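Local coordinates for ribokinase (Thermotoga maritima, PDB 1VM7), which probably catalyses the ATP- and magnesium-dependent phosphorylation of D-ribose at O-5, giving D-ribose 5-phosphate, at residues Ala126-Lys130 / Glu131-Trp135; Asn148-Pro151 / Phe152-Leu156; Glu178-Phe181 / Gln182-Tyr186. All blocks are in the same frame, centred on the assembly; numbering follows the deposited sequence.

Contact 1 (Ala126-Lys130 / Glu131-Trp135); sequences AELKK and ELIDW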
ATOM      1  N   ALA A 126       7.657 -14.258  -6.266  1.00 31.50           N
ATOM      2  CA  ALA A 126       7.090 -15.567  -6.529  1.00 31.32           C
ATOM      3  C   ALA A 126       7.477 -16.099  -7.911  1.00 31.56           C
ATOM      4  O   ALA A 126       7.258 -17.266  -8.210  1.00 31.45           O
ATOM      5  CB  ALA A 126       5.562 -15.500  -6.378  1.00 30.84           C
ATOM      6  N   GLU A 127       8.035 -15.240  -8.755  1.00 31.60           N
ATOM      7  CA  GLU A 127       8.426 -15.626 -10.079  1.00 31.94           C
ATOM      8  C   GLU A 127       9.852 -16.114 -10.158  1.00 32.19           C
ATOM      9  O   GLU A 127      10.283 -16.548 -11.213  1.00 33.15           O
ATOM     10  CB  GLU A 127       8.225 -14.450 -11.017  1.00 31.87           C
ATOM     11  CG  GLU A 127       6.797 -13.976 -11.090  1.00 32.58           C
ATOM     12  CD  GLU A 127       5.824 -15.052 -11.572  1.00 34.46           C
ATOM     13  OE1 GLU A 127       5.902 -15.507 -12.753  1.00 32.86           O
ATOM     14  OE2 GLU A 127       4.942 -15.421 -10.762  1.00 37.10           O
ATOM     15  N   LEU A 128      10.578 -16.061  -9.053  1.00 32.81           N
ATOM     16  CA  LEU A 128      11.966 -16.457  -9.019  1.00 33.21           C
ATOM     17  C   LEU A 128      12.037 -17.965  -8.865  1.00 33.75           C
ATOM     18  O   LEU A 128      12.233 -18.506  -7.762  1.00 33.54           O
ATOM     19  CB  LEU A 128      12.694 -15.737  -7.905  1.00 32.44           C
ATOM     20  CG  LEU A 128      14.192 -16.029  -7.770  1.00 33.85           C
ATOM     21  CD1 LEU A 128      14.904 -16.333  -9.116  1.00 33.12           C
ATOM     22  CD2 LEU A 128      14.865 -14.895  -7.028  1.00 34.42           C
ATOM     23  N   LYS A 129      11.900 -18.615 -10.014  1.00 34.00           N
ATOM     24  CA  LYS A 129      11.866 -20.063 -10.135  1.00 34.60           C
ATOM     25  C   LYS A 129      13.196 -20.572 -10.666  1.00 34.74           C
ATOM     26  O   LYS A 129      14.047 -19.803 -11.177  1.00 33.58           O
ATOM     27  CB  LYS A 129      10.727 -20.478 -11.074  1.00 35.03           C
ATOM     28  CG  LYS A 129       9.312 -20.143 -10.519  1.00 36.81           C
ATOM     29  CD  LYS A 129       8.298 -20.018 -11.651  1.00 38.63           C
ATOM     30  CE  LYS A 129       6.961 -19.474 -11.173  1.00 39.15           C
ATOM     31  NZ  LYS A 129       6.370 -20.371 -10.162  1.00 41.24           N
ATOM     32  N   LYS A 130      13.355 -21.885 -10.563  1.00 35.23           N
ATOM     33  CA  LYS A 130      14.640 -22.519 -10.826  1.00 36.08           C
ATOM     34  C   LYS A 130      15.080 -22.320 -12.274  1.00 35.89           C
ATOM     35  O   LYS A 130      16.273 -22.189 -12.522  1.00 36.29           O
ATOM     36  CB  LYS A 130      14.621 -23.978 -10.331  1.00 35.87           C
ATOM     37  CG  LYS A 130      13.613 -24.901 -11.006  1.00 37.05           C
ATOM     38  CD  LYS A 130      13.317 -26.132 -10.141  1.00 36.96           C
ATOM     39  CE  LYS A 130      12.935 -27.318 -10.997  1.00 39.04           C
ATOM     40  NZ  LYS A 130      11.912 -26.966 -12.035  1.00 39.72           N
ATOM     41  N   GLU A 131      14.108 -22.179 -13.178  1.00 36.42           N
ATOM     42  CA  GLU A 131      14.337 -21.928 -14.596  1.00 36.72           C
ATOM     43  C   GLU A 131      14.943 -20.558 -14.914  1.00 36.78           C
ATOM     44  O   GLU A 131      15.466 -20.352 -16.006  1.00 36.97           O
ATOM     45  CB  GLU A 131      13.016 -22.100 -15.323  1.00 37.32           C
ATOM     46  CG  GLU A 131      12.507 -23.547 -15.307  1.00 38.38           C
ATOM     47  CD  GLU A 131      11.745 -23.903 -14.042  1.00 41.20           C
ATOM     48  OE1 GLU A 131      11.371 -22.968 -13.281  1.00 42.66           O
ATOM     49  OE2 GLU A 131      11.517 -25.113 -13.812  1.00 38.58           O
ATOM     50  N   LEU A 132      14.860 -19.621 -13.981  1.00 36.54           N
ATOM     51  CA  LEU A 132      15.420 -18.284 -14.165  1.00 36.95           C
ATOM     52  C   LEU A 132      16.868 -18.148 -13.673  1.00 36.57           C
ATOM     53  O   LEU A 132      17.513 -17.158 -13.952  1.00 36.94           O
ATOM     54  CB  LEU A 132      14.558 -17.266 -13.406  1.00 37.16           C
ATOM     55  CG  LEU A 132      13.131 -17.055 -13.897  1.00 37.55           C
ATOM     56  CD1 LEU A 132      12.567 -15.810 -13.235  1.00 37.89           C
ATOM     57  CD2 LEU A 132      13.107 -16.894 -15.406  1.00 37.44           C
ATOM     58  N   ILE A 133      17.362 -19.138 -12.936  1.00 36.74           N
ATOM     59  CA  ILE A 133      18.698 -19.083 -12.367  1.00 36.54           C
ATOM     60  C   ILE A 133      19.730 -19.317 -13.462  1.00 36.78           C
ATOM     61  O   ILE A 133      19.736 -20.360 -14.119  1.00 36.29           O
ATOM     62  CB  ILE A 133      18.935 -20.164 -11.255  1.00 36.88           C
ATOM     63  CG1 ILE A 133      17.926 -20.049 -10.096  1.00 36.60           C
ATOM     64  CG2 ILE A 133      20.363 -20.066 -10.709  1.00 36.59           C
ATOM     65  CD1 ILE A 133      17.884 -18.677  -9.436  1.00 38.80           C
ATOM     66  N   ASP A 134      20.597 -18.327 -13.642  1.00 37.05           N
ATOM     67  CA  ASP A 134      21.735 -18.441 -14.523  1.00 37.23           C
ATOM     68  C   ASP A 134      22.818 -19.226 -13.799  1.00 37.40           C
ATOM     69  O   ASP A 134      23.673 -18.637 -13.125  1.00 37.88           O
ATOM     70  CB  ASP A 134      22.219 -17.043 -14.829  1.00 37.85           C
ATOM     71  CG  ASP A 134      23.256 -17.018 -15.877  1.00 38.27           C
ATOM     72  OD1 ASP A 134      23.931 -18.057 -16.093  1.00 40.52           O
ATOM     73  OD2 ASP A 134      23.383 -15.934 -16.484  1.00 39.50           O
ATOM     74  N   TRP A 135      22.760 -20.551 -13.915  1.00 37.28           N
ATOM     75  CA  TRP A 135      23.648 -21.441 -13.165  1.00 37.67           C
ATOM     76  C   TRP A 135      25.112 -21.283 -13.559  1.00 37.97           C
ATOM     77  O   TRP A 135      26.014 -21.443 -12.736  1.00 38.38           O
ATOM     78  CB  TRP A 135      23.290 -22.920 -13.392  1.00 38.28           C
ATOM     79  CG  TRP A 135      22.005 -23.300 -12.804  1.00 39.10           C
ATOM     80  CD1 TRP A 135      20.862 -23.633 -13.480  1.00 39.53           C
ATOM     81  CD2 TRP A 135      21.689 -23.370 -11.406  1.00 38.98           C
ATOM     82  NE1 TRP A 135      19.853 -23.910 -12.583  1.00 39.59           N
ATOM     83  CE2 TRP A 135      20.331 -23.744 -11.306  1.00 39.72           C
ATOM     84  CE3 TRP A 135      22.419 -23.135 -10.232  1.00 38.62           C
ATOM     85  CZ2 TRP A 135      19.685 -23.905 -10.075  1.00 39.71           C
ATOM     86  CZ3 TRP A 135      21.781 -23.291  -9.011  1.00 38.92           C
ATOM     87  CH2 TRP A 135      20.427 -23.677  -8.940  1.00 39.22           C
TER
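K130 and E131 are neighbours in the chain and pair their charges at the surface. K130 NZ lies 2.6 Å from E131 OE2 in a salt bridge on the syn side of the carboxylate, 32° out of its plane. Both chains bend to make it. K130 folds at its last torsion (chi4 -47°) and E131 at its second (chi2 84°), which brings the charged ends together. The other oxygen, E131 OE1, rests 3.4 Å from K129 CB.

Two backbone hydrogen bonds form the turn itself. L132 N donates to K129 O at 2.9 Å, and I133 N donates to K130 O at 3.3 Å. Each skips two residues, the spacing of a 3-10 turn.

L128 and I133 are the buried pair. L128 CD1 meets I133 CD1 at 3.8 Å, the two side chains crossing at about a right angle. I133 CG2 sits over the centre of one face of the W135 ring, 3.5 Å above its plane. Separately, L132 CD1 lies close to a carbonyl oxygen, E127 O, at 3.1 Å. Outside the contact, L128 and L132 touch C74 of strand 69-75, and W135 makes a cation-pi contact with R161.

D134 OD1 accepts a hydrogen bond from T137 N. This is a short 3-10 turn leading into an Asp N-cap, at the start of helix 135-138 in a pfkB-family kinase.

Contact 2 (Asn148-Pro151 / Phe152-Leu156); sequences NEIP and FETTL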
ATOM      1  N   ASN A 148      14.216 -17.466   3.019  1.00 32.97           N
ATOM      2  CA  ASN A 148      13.028 -18.229   2.644  1.00 33.75           C
ATOM      3  C   ASN A 148      11.889 -17.341   2.164  1.00 33.96           C
ATOM      4  O   ASN A 148      10.755 -17.611   2.497  1.00 33.72           O
ATOM      5  CB  ASN A 148      12.566 -19.107   3.816  1.00 33.90           C
ATOM      6  CG  ASN A 148      11.490 -20.109   3.430  1.00 33.88           C
ATOM      7  OD1 ASN A 148      11.542 -20.722   2.374  1.00 34.19           O
ATOM      8  ND2 ASN A 148      10.535 -20.307   4.316  1.00 32.74           N
ATOM      9  N   GLU A 149      12.206 -16.326   1.354  1.00 34.21           N
ATOM     10  CA  GLU A 149      11.206 -15.386   0.828  1.00 34.74           C
ATOM     11  C   GLU A 149      11.021 -15.448  -0.718  1.00 34.64           C
ATOM     12  O   GLU A 149      10.594 -14.489  -1.357  1.00 34.61           O
ATOM     13  CB  GLU A 149      11.591 -13.995   1.264  1.00 34.94           C
ATOM     14  CG  GLU A 149      11.265 -13.697   2.732  1.00 35.29           C
ATOM     15  CD  GLU A 149      11.505 -12.229   3.076  1.00 34.98           C
ATOM     16  OE1 GLU A 149      12.323 -11.598   2.389  1.00 34.72           O
ATOM     17  OE2 GLU A 149      10.868 -11.701   4.018  1.00 35.27           O
ATOM     18  N   ILE A 150      11.397 -16.573  -1.302  1.00 34.12           N
ATOM     19  CA  ILE A 150      11.142 -16.871  -2.694  1.00 33.59           C
ATOM     20  C   ILE A 150      10.673 -18.318  -2.693  1.00 33.26           C
ATOM     21  O   ILE A 150      10.657 -18.979  -1.633  1.00 33.33           O
ATOM     22  CB  ILE A 150      12.411 -16.632  -3.574  1.00 33.69           C
ATOM     23  CG1 ILE A 150      13.586 -17.493  -3.104  1.00 34.01           C
ATOM     24  CG2 ILE A 150      12.776 -15.175  -3.521  1.00 34.39           C
ATOM     25  CD1 ILE A 150      14.789 -17.424  -3.992  1.00 34.08           C
ATOM     26  N   PRO A 151      10.241 -18.819  -3.848  1.00 33.20           N
ATOM     27  CA  PRO A 151       9.745 -20.191  -3.848  1.00 33.09           C
ATOM     28  C   PRO A 151      10.801 -21.141  -3.323  1.00 32.84           C
ATOM     29  O   PRO A 151      11.968 -21.031  -3.714  1.00 32.68           O
ATOM     30  CB  PRO A 151       9.483 -20.444  -5.344  1.00 32.60           C
ATOM     31  CG  PRO A 151       9.179 -19.129  -5.882  1.00 32.10           C
ATOM     32  CD  PRO A 151      10.151 -18.234  -5.203  1.00 32.86           C
ATOM     33  N   PHE A 152      10.415 -22.027  -2.410  1.00 33.14           N
ATOM     34  CA  PHE A 152      11.400 -22.834  -1.733  1.00 33.27           C
ATOM     35  C   PHE A 152      12.183 -23.677  -2.741  1.00 33.19           C
ATOM     36  O   PHE A 152      13.382 -23.890  -2.605  1.00 32.48           O
ATOM     37  CB  PHE A 152      10.751 -23.743  -0.699  1.00 34.17           C
ATOM     38  CG  PHE A 152      11.751 -24.504   0.075  1.00 34.18           C
ATOM     39  CD1 PHE A 152      12.601 -23.830   0.944  1.00 33.69           C
ATOM     40  CD2 PHE A 152      11.931 -25.864  -0.147  1.00 33.59           C
ATOM     41  CE1 PHE A 152      13.566 -24.509   1.651  1.00 34.76           C
ATOM     42  CE2 PHE A 152      12.907 -26.559   0.555  1.00 34.34           C
ATOM     43  CZ  PHE A 152      13.727 -25.881   1.454  1.00 34.87           C
ATOM     44  N   GLU A 153      11.498 -24.143  -3.770  1.00 33.63           N
ATOM     45  CA  GLU A 153      12.135 -24.990  -4.777  1.00 34.75           C
ATOM     46  C   GLU A 153      13.363 -24.346  -5.388  1.00 33.90           C
ATOM     47  O   GLU A 153      14.290 -25.043  -5.832  1.00 34.00           O
ATOM     48  CB  GLU A 153      11.181 -25.332  -5.931  1.00 35.13           C
ATOM     49  CG  GLU A 153      10.777 -24.100  -6.778  1.00 39.66           C
ATOM     50  CD  GLU A 153      10.495 -24.438  -8.226  1.00 43.03           C
ATOM     51  OE1 GLU A 153       9.949 -25.528  -8.467  1.00 45.61           O
ATOM     52  OE2 GLU A 153      10.824 -23.603  -9.112  1.00 45.27           O
ATOM     53  N   THR A 154      13.346 -23.016  -5.459  1.00 32.94           N
ATOM     54  CA  THR A 154      14.458 -22.290  -6.036  1.00 31.80           C
ATOM     55  C   THR A 154      15.580 -22.242  -5.030  1.00 31.34           C
ATOM     56  O   THR A 154      16.717 -22.576  -5.338  1.00 30.96           O
ATOM     57  CB  THR A 154      14.062 -20.873  -6.458  1.00 31.69           C
ATOM     58  OG1 THR A 154      13.121 -20.962  -7.520  1.00 29.76           O
ATOM     59  CG2 THR A 154      15.283 -20.082  -6.962  1.00 30.81           C
ATOM     60  N   THR A 155      15.243 -21.836  -3.815  1.00 31.44           N
ATOM     61  CA  THR A 155      16.185 -21.838  -2.716  1.00 31.21           C
ATOM     62  C   THR A 155      16.820 -23.216  -2.607  1.00 30.94           C
ATOM     63  O   THR A 155      18.035 -23.340  -2.578  1.00 31.23           O
ATOM     64  CB  THR A 155      15.471 -21.461  -1.399  1.00 31.27           C
ATOM     65  OG1 THR A 155      15.020 -20.118  -1.501  1.00 30.88           O
ATOM     66  CG2 THR A 155      16.393 -21.589  -0.176  1.00 31.88           C
ATOM     67  N   LEU A 156      15.994 -24.247  -2.570  1.00 30.30           N
ATOM     68  CA  LEU A 156      16.491 -25.591  -2.424  1.00 30.70           C
ATOM     69  C   LEU A 156      17.440 -25.990  -3.573  1.00 31.18           C
ATOM     70  O   LEU A 156      18.509 -26.561  -3.355  1.00 30.48           O
ATOM     71  CB  LEU A 156      15.316 -26.562  -2.351  1.00 30.56           C
ATOM     72  CG  LEU A 156      15.648 -28.047  -2.340  1.00 30.24           C
ATOM     73  CD1 LEU A 156      16.652 -28.394  -1.236  1.00 29.59           C
ATOM     74  CD2 LEU A 156      14.348 -28.827  -2.181  1.00 30.04           C
TER
HETATM   75  O   HOH W   1      12.883 -19.935  -0.306  1.00 29.53           O
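T155 OG1 and the loop before it share a water. Water 1 lies 2.5 Å from T155 OG1. I150 O, 2.8 Å from the water, and N148 OD1, 3.1 Å from it, are acceptors within its reach. T155 OG1 also has a weak hydrogen bond with Q147 O. The other end of the N148 amide is held outside the contact, where ND2 donates to P172 O.

P151 stands at the N-cap position, and its carbonyl takes the first bonds of helix 152-161. T154 N donates to P151 O at 3.0 Å, from 50° out of the carbonyl plane. A weak bond comes from T155 N at 3.4 Å. T154 OG1 has its polar partner outside the contact, in L128 O.

Packing surrounds this core. I150 CG1 lies between its backbone N and carbonyl carbon (chi1 59°), which directs the chain at the helix. There CG1 is 3.4 Å from T155 OG1, and CD1 touches T154 CG2 at 4.0 Å. N148 OD1 meets the edge of the F152 ring, 3.6 Å from CD1, with amide and ring planes 84° apart.

E149, a predicted substrate-binding residue, belongs to the same loop, with its CB directed away from the helix. Its OE1 accepts from S22 OG and K53 N. The chemistry implies a division of work: P151 O serves the helix start, the water sits among I150 O, N148 OD1 and T155 OG1, and outside partners hold N148 ND2 and E149 OE1.

Contact 3 (Glu178-Phe181 / Gln182-Tyr186); sequences EEIF and QYLDY
E179 O is gripped by the side chain of Q182. NE2 of Q182 donates to it at 2.8 Å, with a nearly straight N-H...O angle of 170°. The donor lies in the carbonyl plane, on a lone pair of E179 O, and the oxygen is within 5° of the amide plane of Q182. The first torsion of Q182 makes this possible: CG stands between the backbone N and the carbonyl carbon (chi1 69°), and the extended chain then runs back along the turn. Q182 NE2 also comes within 3.6 Å of E179 CG.

Water 2 joins the ends of the same turn, donating to E178 O and accepting from Q182 N at 2.7 Å. Two backbone bonds follow. Y183 N donates to I180 O at 3.0 Å, and L184 N donates to F181 O at 3.1 Å.

Q182 CG also covers one face of the Y183 ring, 3.6 Å above its centre. On the buried side, L184 lies alongside F181, both pointing the same way, with their CD1 atoms 4.0 Å apart. The other branch, L184 CD2, meets I180 CG1 at 3.9 Å. I180 CG2 sits over the centre of one face of the F181 ring. An alanine in place of L184 would lack CG and both methyls, and is likely to open a gap beside F181 CD1 and I180 CG1.

Beyond the turn, L184 packs on V166 and F168 of strand 165-168. F181 and F201 meet edge-to-face, and F181 and F215 meet with planes at about 45°. Consecutive i to i+3 backbone bonds make 3-10-type turns that lead the chain into strand 186-187, a parallel strand in the central sheet of the pfkB-family fold.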
ATOM      1  N   GLU A 178      12.885 -30.586   4.646  1.00 36.37           N
ATOM      2  CA  GLU A 178      14.051 -31.182   5.286  1.00 36.47           C
ATOM      3  C   GLU A 178      15.247 -31.386   4.360  1.00 35.61           C
ATOM      4  O   GLU A 178      16.398 -31.463   4.801  1.00 35.27           O
ATOM      5  CB  GLU A 178      13.654 -32.562   5.841  1.00 36.45           C
ATOM      6  CG  GLU A 178      14.691 -33.210   6.735  1.00 37.66           C
ATOM      7  CD  GLU A 178      14.104 -34.344   7.538  1.00 38.32           C
ATOM      8  OE1 GLU A 178      13.538 -35.265   6.918  1.00 41.51           O
ATOM      9  OE2 GLU A 178      14.177 -34.311   8.784  1.00 41.76           O
ATOM     10  N   GLU A 179      14.971 -31.503   3.069  1.00 34.88           N
ATOM     11  CA  GLU A 179      15.997 -31.886   2.115  1.00 34.76           C
ATOM     12  C   GLU A 179      17.130 -30.868   2.055  1.00 33.85           C
ATOM     13  O   GLU A 179      18.266 -31.230   1.739  1.00 33.80           O
ATOM     14  CB  GLU A 179      15.391 -32.097   0.719  1.00 35.04           C
ATOM     15  CG  GLU A 179      16.331 -32.723  -0.309  1.00 36.16           C
ATOM     16  CD  GLU A 179      15.803 -32.633  -1.753  1.00 36.95           C
ATOM     17  OE1 GLU A 179      14.580 -32.402  -1.966  1.00 39.83           O
ATOM     18  OE2 GLU A 179      16.627 -32.798  -2.684  1.00 37.24           O
ATOM     19  N   ILE A 180      16.827 -29.597   2.361  1.00 32.73           N
ATOM     20  CA  ILE A 180      17.791 -28.526   2.179  1.00 31.76           C
ATOM     21  C   ILE A 180      18.982 -28.626   3.128  1.00 31.17           C
ATOM     22  O   ILE A 180      20.099 -28.251   2.764  1.00 30.66           O
ATOM     23  CB  ILE A 180      17.117 -27.107   2.303  1.00 31.99           C
ATOM     24  CG1 ILE A 180      18.023 -26.027   1.727  1.00 32.25           C
ATOM     25  CG2 ILE A 180      16.727 -26.782   3.759  1.00 32.00           C
ATOM     26  CD1 ILE A 180      17.282 -24.835   1.310  1.00 32.33           C
ATOM     27  N   PHE A 181      18.758 -29.166   4.316  1.00 30.98           N
ATOM     28  CA  PHE A 181      19.708 -29.038   5.426  1.00 31.16           C
ATOM     29  C   PHE A 181      21.066 -29.683   5.160  1.00 31.31           C
ATOM     30  O   PHE A 181      22.093 -29.127   5.522  1.00 31.55           O
ATOM     31  CB  PHE A 181      19.067 -29.585   6.711  1.00 30.90           C
ATOM     32  CG  PHE A 181      17.846 -28.819   7.139  1.00 30.41           C
ATOM     33  CD1 PHE A 181      17.952 -27.491   7.526  1.00 32.01           C
ATOM     34  CD2 PHE A 181      16.588 -29.402   7.130  1.00 31.08           C
ATOM     35  CE1 PHE A 181      16.838 -26.763   7.915  1.00 31.07           C
ATOM     36  CE2 PHE A 181      15.476 -28.681   7.523  1.00 31.89           C
ATOM     37  CZ  PHE A 181      15.610 -27.342   7.912  1.00 30.89           C
ATOM     38  N   GLN A 182      21.054 -30.847   4.520  1.00 31.54           N
ATOM     39  CA  GLN A 182      22.281 -31.599   4.215  1.00 32.25           C
ATOM     40  C   GLN A 182      23.213 -30.833   3.261  1.00 32.57           C
ATOM     41  O   GLN A 182      24.421 -31.086   3.227  1.00 32.47           O
ATOM     42  CB  GLN A 182      21.937 -32.967   3.595  1.00 32.15           C
ATOM     43  CG  GLN A 182      21.357 -32.818   2.191  1.00 33.03           C
ATOM     44  CD  GLN A 182      20.609 -34.021   1.712  1.00 32.65           C
ATOM     45  OE1 GLN A 182      21.196 -35.074   1.528  1.00 32.96           O
ATOM     46  NE2 GLN A 182      19.305 -33.863   1.468  1.00 32.94           N
ATOM     47  N   TYR A 183      22.642 -29.901   2.498  1.00 32.56           N
ATOM     48  CA  TYR A 183      23.395 -29.063   1.563  1.00 32.71           C
ATOM     49  C   TYR A 183      23.948 -27.773   2.170  1.00 32.60           C
ATOM     50  O   TYR A 183      24.670 -27.043   1.494  1.00 33.23           O
ATOM     51  CB  TYR A 183      22.529 -28.730   0.347  1.00 32.29           C
ATOM     52  CG  TYR A 183      22.071 -29.968  -0.373  1.00 32.64           C
ATOM     53  CD1 TYR A 183      22.999 -30.821  -0.982  1.00 33.13           C
ATOM     54  CD2 TYR A 183      20.732 -30.307  -0.432  1.00 31.80           C
ATOM     55  CE1 TYR A 183      22.594 -31.983  -1.638  1.00 32.14           C
ATOM     56  CE2 TYR A 183      20.321 -31.455  -1.077  1.00 31.86           C
ATOM     57  CZ  TYR A 183      21.256 -32.285  -1.696  1.00 32.50           C
ATOM     58  OH  TYR A 183      20.841 -33.446  -2.327  1.00 32.87           O
ATOM     59  N   LEU A 184      23.653 -27.517   3.443  1.00 32.43           N
ATOM     60  CA  LEU A 184      24.022 -26.258   4.083  1.00 32.11           C
ATOM     61  C   LEU A 184      25.385 -26.291   4.736  1.00 31.81           C
ATOM     62  O   LEU A 184      25.726 -27.239   5.431  1.00 31.75           O
ATOM     63  CB  LEU A 184      23.030 -25.923   5.188  1.00 32.10           C
ATOM     64  CG  LEU A 184      21.566 -25.785   4.797  1.00 32.61           C
ATOM     65  CD1 LEU A 184      20.850 -25.154   5.949  1.00 31.67           C
ATOM     66  CD2 LEU A 184      21.380 -24.989   3.475  1.00 32.20           C
ATOM     67  N   ASP A 185      26.136 -25.216   4.547  1.00 31.71           N
ATOM     68  CA  ASP A 185      27.360 -24.970   5.304  1.00 32.05           C
ATOM     69  C   ASP A 185      27.041 -24.159   6.567  1.00 31.56           C
ATOM     70  O   ASP A 185      27.621 -24.373   7.617  1.00 31.30           O
ATOM     71  CB  ASP A 185      28.401 -24.289   4.397  1.00 32.23           C
ATOM     72  CG  ASP A 185      28.878 -25.223   3.285  1.00 33.73           C
ATOM     73  OD1 ASP A 185      29.662 -26.135   3.588  1.00 34.99           O
ATOM     74  OD2 ASP A 185      28.439 -25.090   2.130  1.00 36.87           O
ATOM     75  N   TYR A 186      26.091 -23.242   6.451  1.00 31.54           N
ATOM     76  CA  TYR A 186      25.616 -22.447   7.584  1.00 31.29           C
ATOM     77  C   TYR A 186      24.099 -22.375   7.585  1.00 31.41           C
ATOM     78  O   TYR A 186      23.469 -22.071   6.552  1.00 31.38           O
ATOM     79  CB  TYR A 186      26.198 -21.016   7.564  1.00 31.26           C
ATOM     80  CG  TYR A 186      27.677 -20.978   7.809  1.00 31.33           C
ATOM     81  CD1 TYR A 186      28.573 -21.088   6.759  1.00 31.02           C
ATOM     82  CD2 TYR A 186      28.187 -20.877   9.096  1.00 32.26           C
ATOM     83  CE1 TYR A 186      29.921 -21.078   6.970  1.00 31.11           C
ATOM     84  CE2 TYR A 186      29.550 -20.887   9.319  1.00 31.63           C
ATOM     85  CZ  TYR A 186      30.415 -20.975   8.246  1.00 31.69           C
ATOM     86  OH  TYR A 186      31.786 -20.987   8.442  1.00 31.91           O
TER
HETATM   87  O   HOH W   2      18.993 -32.549   4.466  1.00 40.23           O

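From the N terminus, the three contacts follow in series, and none nests in or crosses another. Contact 1 makes a turn within the loop before helix 135-138. Contact 2 turns the chain from strand 143-146 into helix 152-161. Contact 3 makes a turn just before strand 186-187. Helix 152-161 lies between the outer two. On one side a probable hydrogen bond of 2.6 Å between T154 OG1 and L128 O ties contact 2 to contact 1. On the other, F152, T155 and L156 pack against I180 and E179 of contact 3. Contacts 1 and 3 do not touch; their nearest atoms are about 10 Å apart.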